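PDB 7LHV: sulfate transporter 4.1, chloroplastic, which cotransports sulfate with protons across the membrane as an SLC26/SulP-family symporter and may help regulate sulfate assimilation. Local coordinates for residues R202-S205 against H206-S210; I479-L482 against V483-F487. All coordinates share one frame; numbering follows the deposited sequence.

Contact 1. Residues R202-S205 against H206-S210; sequences RFIS and HSVIS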
ATOM      1  N   ARG A 202      -8.468  -1.529   7.105  1.00 53.93           N
ATOM      2  CA  ARG A 202      -9.009  -0.345   7.763  1.00 53.93           C
ATOM      3  C   ARG A 202      -8.188   0.914   7.522  1.00 53.93           C
ATOM      4  O   ARG A 202      -8.499   1.948   8.122  1.00 53.93           O
ATOM      5  CB  ARG A 202      -9.139  -0.602   9.264  1.00 53.93           C
ATOM      6  CG  ARG A 202      -9.969  -1.826   9.598  1.00 53.93           C
ATOM      7  CD  ARG A 202     -10.120  -2.009  11.099  1.00 53.93           C
ATOM      8  NE  ARG A 202     -10.343  -3.406  11.450  1.00 53.93           N
ATOM      9  CZ  ARG A 202     -11.487  -4.053  11.267  1.00 53.93           C
ATOM     10  NH1 ARG A 202     -12.551  -3.446  10.767  1.00 53.93           N
ATOM     11  NH2 ARG A 202     -11.565  -5.337  11.596  1.00 53.93           N
ATOM     12  N   PHE A 203      -7.157   0.868   6.680  1.00 48.71           N
ATOM     13  CA  PHE A 203      -6.450   2.084   6.306  1.00 48.71           C
ATOM     14  C   PHE A 203      -7.211   2.914   5.283  1.00 48.71           C
ATOM     15  O   PHE A 203      -6.820   4.056   5.026  1.00 48.71           O
ATOM     16  CB  PHE A 203      -5.057   1.746   5.763  1.00 48.71           C
ATOM     17  CG  PHE A 203      -5.067   1.183   4.370  1.00 48.71           C
ATOM     18  CD1 PHE A 203      -5.197  -0.176   4.160  1.00 48.71           C
ATOM     19  CD2 PHE A 203      -4.944   2.013   3.268  1.00 48.71           C
ATOM     20  CE1 PHE A 203      -5.209  -0.695   2.885  1.00 48.71           C
ATOM     21  CE2 PHE A 203      -4.960   1.497   1.995  1.00 48.71           C
ATOM     22  CZ  PHE A 203      -5.091   0.141   1.803  1.00 48.71           C
ATOM     23  N   ILE A 204      -8.272   2.368   4.692  1.00 50.22           N
ATOM     24  CA  ILE A 204      -9.018   3.087   3.666  1.00 50.22           C
ATOM     25  C   ILE A 204      -9.810   4.213   4.314  1.00 50.22           C
ATOM     26  O   ILE A 204     -10.526   4.002   5.301  1.00 50.22           O
ATOM     27  CB  ILE A 204      -9.931   2.127   2.894  1.00 50.22           C
ATOM     28  CG1 ILE A 204      -9.102   1.004   2.274  1.00 50.22           C
ATOM     29  CG2 ILE A 204     -10.694   2.869   1.821  1.00 50.22           C
ATOM     30  CD1 ILE A 204      -9.922  -0.118   1.705  1.00 50.22           C
ATOM     31  N   SER A 205      -9.682   5.417   3.763  1.00 51.43           N
ATOM     32  CA  SER A 205     -10.318   6.583   4.351  1.00 51.43           C
ATOM     33  C   SER A 205     -11.833   6.473   4.263  1.00 51.43           C
ATOM     34  O   SER A 205     -12.381   5.825   3.369  1.00 51.43           O
ATOM     35  CB  SER A 205      -9.845   7.857   3.654  1.00 51.43           C
ATOM     36  OG  SER A 205     -10.296   7.901   2.316  1.00 51.43           O
ATOM     37  N   HIS A 206     -12.514   7.108   5.218  1.00 53.13           N
ATOM     38  CA  HIS A 206     -13.970   7.073   5.221  1.00 53.13           C
ATOM     39  C   HIS A 206     -14.555   7.868   4.064  1.00 53.13           C
ATOM     40  O   HIS A 206     -15.671   7.580   3.622  1.00 53.13           O
ATOM     41  CB  HIS A 206     -14.510   7.598   6.550  1.00 53.13           C
ATOM     42  CG  HIS A 206     -16.004   7.602   6.630  1.00 53.13           C
ATOM     43  ND1 HIS A 206     -16.755   6.448   6.581  1.00 53.13           N
ATOM     44  CD2 HIS A 206     -16.887   8.621   6.748  1.00 53.13           C
ATOM     45  CE1 HIS A 206     -18.037   6.755   6.669  1.00 53.13           C
ATOM     46  NE2 HIS A 206     -18.144   8.068   6.773  1.00 53.13           N
ATOM     47  N   SER A 207     -13.830   8.871   3.564  1.00 50.88           N
ATOM     48  CA  SER A 207     -14.313   9.627   2.413  1.00 50.88           C
ATOM     49  C   SER A 207     -14.414   8.744   1.178  1.00 50.88           C
ATOM     50  O   SER A 207     -15.375   8.846   0.409  1.00 50.88           O
ATOM     51  CB  SER A 207     -13.395  10.815   2.146  1.00 50.88           C
ATOM     52  OG  SER A 207     -13.186  11.563   3.328  1.00 50.88           O
ATOM     53  N   VAL A 208     -13.424   7.877   0.970  1.00 48.57           N
ATOM     54  CA  VAL A 208     -13.448   6.972  -0.173  1.00 48.57           C
ATOM     55  C   VAL A 208     -14.643   6.032  -0.084  1.00 48.57           C
ATOM     56  O   VAL A 208     -15.367   5.824  -1.067  1.00 48.57           O
ATOM     57  CB  VAL A 208     -12.119   6.202  -0.256  1.00 48.57           C
ATOM     58  CG1 VAL A 208     -12.286   4.934  -1.059  1.00 48.57           C
ATOM     59  CG2 VAL A 208     -11.042   7.077  -0.862  1.00 48.57           C
ATOM     60  N   ILE A 209     -14.876   5.462   1.099  1.00 50.07           N
ATOM     61  CA  ILE A 209     -16.001   4.552   1.288  1.00 50.07           C
ATOM     62  C   ILE A 209     -17.319   5.284   1.084  1.00 50.07           C
ATOM     63  O   ILE A 209     -18.246   4.757   0.462  1.00 50.07           O
ATOM     64  CB  ILE A 209     -15.928   3.897   2.677  1.00 50.07           C
ATOM     65  CG1 ILE A 209     -14.621   3.123   2.832  1.00 50.07           C
ATOM     66  CG2 ILE A 209     -17.113   2.980   2.894  1.00 50.07           C
ATOM     67  CD1 ILE A 209     -14.286   2.786   4.260  1.00 50.07           C
ATOM     68  N   SER A 210     -17.428   6.506   1.608  1.00 49.00           N
ATOM     69  CA  SER A 210     -18.660   7.273   1.457  1.00 49.00           C
ATOM     70  C   SER A 210     -18.937   7.601  -0.004  1.00 49.00           C
ATOM     71  O   SER A 210     -20.079   7.491  -0.464  1.00 49.00           O
ATOM     72  CB  SER A 210     -18.585   8.551   2.288  1.00 49.00           C
ATOM     73  OG  SER A 210     -19.731   9.357   2.084  1.00 49.00           O
TER

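Contact 2. Residues I479-L482 against V483-F487; sequences IGVL and VGVGF. With S1P ((2S,3R,4E)-2-amino-3-hydroxyoctadec-4-en-1-yl dihydrogen phosphate), chain C; S1P ((2S,3R,4E)-2-amino-3-hydroxyoctadec-4-en-1-yl dihydrogen phosphate), chain F.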
ATOM      1  N   ILE A 479     -13.397  -0.587 -11.024  1.00 59.57           N
ATOM      2  CA  ILE A 479     -12.462   0.505 -11.284  1.00 59.57           C
ATOM      3  C   ILE A 479     -12.519   1.533 -10.164  1.00 59.57           C
ATOM      4  O   ILE A 479     -11.483   2.029  -9.708  1.00 59.57           O
ATOM      5  CB  ILE A 479     -12.745   1.141 -12.656  1.00 59.57           C
ATOM      6  CG1 ILE A 479     -12.381   0.165 -13.775  1.00 59.57           C
ATOM      7  CG2 ILE A 479     -11.974   2.436 -12.813  1.00 59.57           C
ATOM      8  CD1 ILE A 479     -12.901   0.573 -15.130  1.00 59.57           C
ATOM      9  N   GLY A 480     -13.724   1.874  -9.704  1.00 53.61           N
ATOM     10  CA  GLY A 480     -13.844   2.817  -8.603  1.00 53.61           C
ATOM     11  C   GLY A 480     -13.223   2.302  -7.319  1.00 53.61           C
ATOM     12  O   GLY A 480     -12.568   3.049  -6.592  1.00 53.61           O
ATOM     13  N   VAL A 481     -13.419   1.014  -7.026  1.00 55.74           N
ATOM     14  CA  VAL A 481     -12.807   0.414  -5.845  1.00 55.74           C
ATOM     15  C   VAL A 481     -11.290   0.471  -5.947  1.00 55.74           C
ATOM     16  O   VAL A 481     -10.598   0.818  -4.981  1.00 55.74           O
ATOM     17  CB  VAL A 481     -13.305  -1.032  -5.664  1.00 55.74           C
ATOM     18  CG1 VAL A 481     -12.397  -1.793  -4.717  1.00 55.74           C
ATOM     19  CG2 VAL A 481     -14.730  -1.042  -5.157  1.00 55.74           C
ATOM     20  N   LEU A 482     -10.751   0.127  -7.118  1.00 54.24           N
ATOM     21  CA  LEU A 482      -9.305   0.150  -7.304  1.00 54.24           C
ATOM     22  C   LEU A 482      -8.754   1.561  -7.159  1.00 54.24           C
ATOM     23  O   LEU A 482      -7.715   1.762  -6.526  1.00 54.24           O
ATOM     24  CB  LEU A 482      -8.941  -0.432  -8.668  1.00 54.24           C
ATOM     25  CG  LEU A 482      -9.011  -1.956  -8.769  1.00 54.24           C
ATOM     26  CD1 LEU A 482      -8.653  -2.417 -10.172  1.00 54.24           C
ATOM     27  CD2 LEU A 482      -8.106  -2.605  -7.737  1.00 54.24           C
ATOM     28  N   VAL A 483      -9.441   2.552  -7.729  1.00 49.17           N
ATOM     29  CA  VAL A 483      -8.986   3.937  -7.612  1.00 49.17           C
ATOM     30  C   VAL A 483      -9.015   4.395  -6.161  1.00 49.17           C
ATOM     31  O   VAL A 483      -8.074   5.040  -5.684  1.00 49.17           O
ATOM     32  CB  VAL A 483      -9.826   4.857  -8.515  1.00 49.17           C
ATOM     33  CG1 VAL A 483      -9.471   6.302  -8.259  1.00 49.17           C
ATOM     34  CG2 VAL A 483      -9.575   4.523  -9.969  1.00 49.17           C
ATOM     35  N   GLY A 484     -10.090   4.080  -5.436  1.00 48.81           N
ATOM     36  CA  GLY A 484     -10.167   4.492  -4.043  1.00 48.81           C
ATOM     37  C   GLY A 484      -9.088   3.859  -3.186  1.00 48.81           C
ATOM     38  O   GLY A 484      -8.428   4.534  -2.392  1.00 48.81           O
ATOM     39  N   VAL A 485      -8.883   2.550  -3.349  1.00 49.75           N
ATOM     40  CA  VAL A 485      -7.851   1.860  -2.580  1.00 49.75           C
ATOM     41  C   VAL A 485      -6.470   2.387  -2.950  1.00 49.75           C
ATOM     42  O   VAL A 485      -5.612   2.583  -2.080  1.00 49.75           O
ATOM     43  CB  VAL A 485      -7.953   0.339  -2.789  1.00 49.75           C
ATOM     44  CG1 VAL A 485      -6.776  -0.364  -2.145  1.00 49.75           C
ATOM     45  CG2 VAL A 485      -9.256  -0.181  -2.218  1.00 49.75           C
ATOM     46  N   GLY A 486      -6.234   2.631  -4.239  1.00 49.67           N
ATOM     47  CA  GLY A 486      -4.943   3.139  -4.661  1.00 49.67           C
ATOM     48  C   GLY A 486      -4.654   4.527  -4.128  1.00 49.67           C
ATOM     49  O   GLY A 486      -3.531   4.820  -3.726  1.00 49.67           O
ATOM     50  N   PHE A 487      -5.659   5.402  -4.123  1.00 49.73           N
ATOM     51  CA  PHE A 487      -5.457   6.743  -3.586  1.00 49.73           C
ATOM     52  C   PHE A 487      -5.247   6.710  -2.077  1.00 49.73           C
ATOM     53  O   PHE A 487      -4.422   7.461  -1.543  1.00 49.73           O
ATOM     54  CB  PHE A 487      -6.634   7.639  -3.956  1.00 49.73           C
ATOM     55  CG  PHE A 487      -6.403   8.451  -5.193  1.00 49.73           C
ATOM     56  CD1 PHE A 487      -5.599   9.577  -5.156  1.00 49.73           C
ATOM     57  CD2 PHE A 487      -6.975   8.084  -6.394  1.00 49.73           C
ATOM     58  CE1 PHE A 487      -5.381  10.324  -6.297  1.00 49.73           C
ATOM     59  CE2 PHE A 487      -6.759   8.825  -7.537  1.00 49.73           C
ATOM     60  CZ  PHE A 487      -5.961   9.946  -7.487  1.00 49.73           C
TER
HETATM   61  C1  S1P C1001     -10.487  -4.894 -12.128  1.00 66.93           C
HETATM   62  O1  S1P C1001     -11.263  -5.244 -13.285  1.00 66.93           O
HETATM   63  C2  S1P C1001     -10.327  -6.149 -11.299  1.00 66.93           C
HETATM   64  N2  S1P C1001     -11.312  -7.182 -11.645  1.00 66.93           N
HETATM   65  C3  S1P C1001     -10.306  -5.850  -9.793  1.00 66.93           C
HETATM   66  O3  S1P C1001      -9.166  -6.544  -9.303  1.00 66.93           O
HETATM   67  C4  S1P C1001     -11.544  -6.297  -9.078  1.00 66.93           C
HETATM   68  C5  S1P C1001     -11.794  -6.139  -7.789  1.00 66.93           C
HETATM   69  C6  S1P C1001     -10.988  -5.500  -6.705  1.00 66.93           C
HETATM   70  C7  S1P C1001     -10.920  -6.300  -5.401  1.00 66.93           C
HETATM   71  C8  S1P C1001     -10.371  -5.505  -4.228  1.00 66.93           C
HETATM   72  C9  S1P C1001     -10.389  -6.228  -2.896  1.00 66.93           C
HETATM   73  C10 S1P C1001      -9.965  -5.367  -1.719  1.00 66.93           C
HETATM   74  C11 S1P C1001     -11.079  -4.978  -0.771  1.00 66.93           C
HETATM   75  C12 S1P C1001     -11.083  -3.515  -0.407  1.00 66.93           C
HETATM   76  C13 S1P C1001     -12.373  -3.004   0.171  1.00 66.93           C
HETATM   77  C14 S1P C1001     -13.129  -2.092  -0.761  1.00 66.93           C
HETATM   78  C15 S1P C1001     -13.615  -0.798  -0.151  1.00 66.93           C
HETATM   79  C16 S1P C1001     -14.332   0.127  -1.113  1.00 66.93           C
HETATM   80  C17 S1P C1001     -13.690   1.471  -1.367  1.00 66.93           C
HETATM   81  P22 S1P C1001     -11.253  -4.175 -14.441  1.00 66.93           P
HETATM   82  O23 S1P C1001     -12.694  -4.004 -14.931  1.00 66.93           O
HETATM   83  O24 S1P C1001     -10.771  -2.901 -13.790  1.00 66.93           O
HETATM   84  O25 S1P C1001     -10.332  -4.624 -15.500  1.00 66.93           O
HETATM   85  C1  S1P F1004      -0.451  13.957  -5.262  1.00 66.34           C
HETATM   86  O1  S1P F1004       0.524  14.222  -4.235  1.00 66.34           O
HETATM   87  C2  S1P F1004      -1.188  12.772  -4.689  1.00 66.34           C
HETATM   88  N2  S1P F1004      -0.404  12.217  -3.589  1.00 66.34           N
HETATM   89  C3  S1P F1004      -1.394  11.612  -5.663  1.00 66.34           C
HETATM   90  O3  S1P F1004      -1.064  10.451  -4.911  1.00 66.34           O
HETATM   91  C4  S1P F1004      -0.531  11.691  -6.877  1.00 66.34           C
HETATM   92  C5  S1P F1004      -0.586  10.865  -7.903  1.00 66.34           C
HETATM   93  C6  S1P F1004      -1.463   9.687  -8.141  1.00 66.34           C
HETATM   94  C7  S1P F1004      -1.010   8.394  -7.498  1.00 66.34           C
HETATM   95  C8  S1P F1004      -2.163   7.595  -6.959  1.00 66.34           C
HETATM   96  C9  S1P F1004      -2.215   6.171  -7.454  1.00 66.34           C
HETATM   97  C10 S1P F1004      -1.318   5.236  -6.679  1.00 66.34           C
HETATM   98  C11 S1P F1004      -1.506   3.775  -7.013  1.00 66.34           C
HETATM   99  C12 S1P F1004      -0.845   2.836  -6.026  1.00 66.34           C
HETATM  100  C13 S1P F1004      -0.254   3.526  -4.828  1.00 66.34           C
HETATM  101  C14 S1P F1004       0.860   2.762  -4.164  1.00 66.34           C
HETATM  102  C15 S1P F1004       1.034   1.358  -4.681  1.00 66.34           C
HETATM  103  C16 S1P F1004       2.468   0.988  -5.011  1.00 66.34           C
HETATM  104  P22 S1P F1004       0.386  15.238  -3.017  1.00 66.34           P
HETATM  105  O23 S1P F1004      -0.573  16.336  -3.414  1.00 66.34           O
HETATM  106  O24 S1P F1004      -0.230  14.464  -1.895  1.00 66.34           O
HETATM  107  O25 S1P F1004       1.703  15.740  -2.665  1.00 66.34           O

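Contact 1. Residues R202-S205 against H206-S210
Ser205 caps the N-terminus of helix 206-229: its OG accepts from Val208 N, and its carbonyl O from Val208 N and Ile209 N. OG lies between the backbone N and the carbonyl carbon (chi1 67°), which turns it toward the first turn, where it accepts from Val208 N at 3.4 Å. The N-H points fairly straight at it, at 157°, but the length makes this a weak capping bond. Serine suits an N-cap because its short hydroxyl reaches a first-turn amide that has no i to i-4 helical carbonyl to pair with. The Ser205 carbonyl O accepts two more weak bonds, a bent one from Val208 N (121°) and a straighter one from Ile209 N at 3.4 Å, the first i to i+4 bond of the helix.

The apolar part belongs to Ile204, just before the cap. Its CG2 meets Val208 CG1 at 3.9 Å and Ile209 CG1 at 4.1 Å, and its side chain crosses each of theirs at about a right angle, so branched residues bridge the bend from loop to helix. Ile204 and Ile209 both pack on Leu346 of helix 330-358, while Ser205 and Val208 touch Ser488 of helix 477-496; Val208 also lines the pocket of a bound S1P. Replacing Ile209 by alanine removes CG1 and CD1 and would probably leave Ile204 CG2 with only Val208 beside it across the contact, with a gap toward Leu346.

A ring contact precedes the cap: Ile204 CG1 sits 4.1 Å above the plane of the Phe203 ring, over its centre.

Contact 2. Residues I479-L482 against V483-F487
In Val483 and Val485, CG1 is anti to the backbone N (chi1 173° and 172°), which puts CG2 anti to the carbonyl carbon, beside the N, and sends this methyl back along the helix to the preceding turn. Val483 CG2 thereby leans over Ile479 O, and Val485 CG2 over Val481 O. The methyl pairs one turn apart are looser, Val483 CG2 to Ile479 CG2 and Val485 CG2 to Val481 CG1 both at 4.3 Å, on a helix predicted to span the membrane. Valine suits the place, since one methyl covers the previous turn's carbonyl while the other branch stays anti to the backbone N.

Regular alpha-helical bonds underlie the pairs: Val485 N donates to Val481 O at 2.9 Å, and the N of Val483, Gly484 and Gly486 to the O of Ile479, Gly480 and Leu482 respectively. Pairing these groups is consistent with an apolar surrounding.

Two S1P molecules lie against this helix. Leu482 CD1 touches C1 of the one in chain C at 3.7 Å, and Ile479 CG1 nears its phosphate oxygen O24. At the other, in chain F, C8 sits 4.2 Å above one face of the Phe487 ring, toward its rim.

Ile479 and Val483 pack on Ile471, and Phe487 on Leu464, so helix 477-496 runs with one flank on helix 459-474.

Contact 1 is largely buried, whereas contact 2 is divided between a protein-facing side and a lipid-facing surface. The former starts a helix, so its chemistry is a weak cap plus loop-to-helix packing; the latter lies within a helix, where regular i to i+4 backbone bonds leave the side chains to apolar work. The two meet directly: Val208 CG1 rests 3.7 Å from Gly484 CA, an approach suited to a residue with no side chain, and Ile204 CD1 lies 4.0 Å from Val485 CG2. Both touch Leu464 of helix 459-474, through Ser205 and Phe487. Val208 shares an S1P pocket with Ile479 and Leu482. Contact 1 reaches the dimer partner, through Phe203 on Ile493 of the second subunit.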